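Local coordinates for erythrocyte membrane protein 1 (Plasmodium falciparum, PDB 2XU0) that probably binds host cell-surface receptors as a rosetting adhesin, here represented by its N-terminal segment and first Duffy-binding-like domain, and carries a bound magnesium ion, at residues A[119-122]-A[128-131]. The protein carries 10 engineered substitutions. Residues are numbered along the deposited sequence; the frame is centred on the assembly and turned at random.
Engineered in segment 128-131: Ala128 (natural residue Thr). With MG (magnesium ion), chain C.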
# COMPACT_ATOMS: atom_id res chain seq x y z
N ARG A 119 -13.46 3.38 9.38
CA ARG A 119 -13.99 2.71 10.57
C ARG A 119 -12.87 2.60 11.58
O ARG A 119 -11.78 2.14 11.24
CB ARG A 119 -14.54 1.29 10.24
CG ARG A 119 -15.33 1.19 8.93
CD ARG A 119 -15.60 -0.26 8.51
NE ARG A 119 -16.65 -0.33 7.49
CZ ARG A 119 -16.41 -0.32 6.18
NH1 ARG A 119 -15.17 -0.29 5.73
NH2 ARG A 119 -17.42 -0.36 5.32
N GLY A 120 -13.11 3.06 12.80
CA GLY A 120 -12.07 3.05 13.81
C GLY A 120 -11.37 4.40 13.91
O GLY A 120 -10.79 4.70 14.95
N ASN A 121 -11.39 5.22 12.83
CA ASN A 121 -10.83 6.56 12.96
C ASN A 121 -11.95 7.43 13.55
O ASN A 121 -13.11 7.31 13.13
CB ASN A 121 -10.35 7.15 11.62
CG ASN A 121 -9.02 6.63 11.11
OD1 ASN A 121 -8.42 5.68 11.65
ND2 ASN A 121 -8.60 7.17 9.98
N GLU A 122 -11.63 8.24 14.56
CA GLU A 122 -12.59 9.13 15.20
C GLU A 122 -11.98 10.51 15.35
O GLU A 122 -10.76 10.64 15.40
CB GLU A 122 -13.01 8.58 16.57
CG GLU A 122 -13.82 7.29 16.57
CD GLU A 122 -15.06 7.19 15.69
OE1 GLU A 122 -15.72 8.23 15.42
OE2 GLU A 122 -15.39 6.05 15.28
N ALA A 128 -4.53 7.35 13.76
CA ALA A 128 -5.39 7.09 12.60
C ALA A 128 -4.77 6.19 11.55
O ALA A 128 -3.57 6.24 11.32
CB ALA A 128 -5.80 8.41 11.96
N ALA A 129 -5.61 5.41 10.88
CA ALA A 129 -5.16 4.59 9.75
C ALA A 129 -5.30 5.50 8.49
O ALA A 129 -6.16 6.40 8.49
CB ALA A 129 -6.04 3.36 9.61
N CYS A 130 -4.41 5.33 7.49
CA CYS A 130 -4.42 6.14 6.25
C CYS A 130 -4.76 5.27 5.08
O CYS A 130 -3.94 4.45 4.70
CB CYS A 130 -3.10 6.89 6.03
SG CYS A 130 -2.79 8.23 7.22
N ALA A 131 -5.93 5.47 4.50
CA ALA A 131 -6.33 4.71 3.30
C ALA A 131 -5.50 5.25 2.14
O ALA A 131 -5.51 6.46 1.93
CB ALA A 131 -7.82 4.86 3.02
MG MG C . -14.74 6.66 11.55
O HOH W 1 -15.44 4.80 12.89
O HOH W 2 -16.35 8.21 12.54
O HOH W 3 -16.37 5.94 9.88
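Asn121 and Ala128 mark the closest backbone approach, 5.5 Å between their CA atoms, where two irregular pieces of one loop of the Duffy-binding-like domain meet beside a magnesium site. The carboxamide of Asn121 spans the gap and meets both backbone groups of Ala129, closing a two-bond ring: Asn121 OD1 accepts from Ala129 N at 2.9 Å, and Asn121 ND2 donates to Ala129 O at 3.0 Å. Both bonds are nearly straight and use in-plane lone pairs; Ala129 O lies only 2° out of the amide plane, so the two bonds together fix the rotation of the amide. With chi1 at -78°, CG stands anti to the carbonyl carbon, so that the side chain reaches Ala129 while the main-chain carbonyl turns the other way, to the metal. Engineered Ala128 rests its CB 3.6 Å from ND2 of Asn121, and ND2 also bonds to Asn114 O, so this buried amide nitrogen has two acceptors. Ala128 also touches Lys393 of helix 371-407, Ala129 touches Phe312 of helix 311-338, and Cys130 is tied to Cys113 by a disulfide. Asn121 thus joins this buried backbone to the ion, which the carbonyl oxygens of Ser115 and Ile118 also bind. Glu122 acts from the second shell, its OE1 and OE2 accepting from two metal-bound waters, while Asn121 O coordinates the magnesium directly at 2.4 Å.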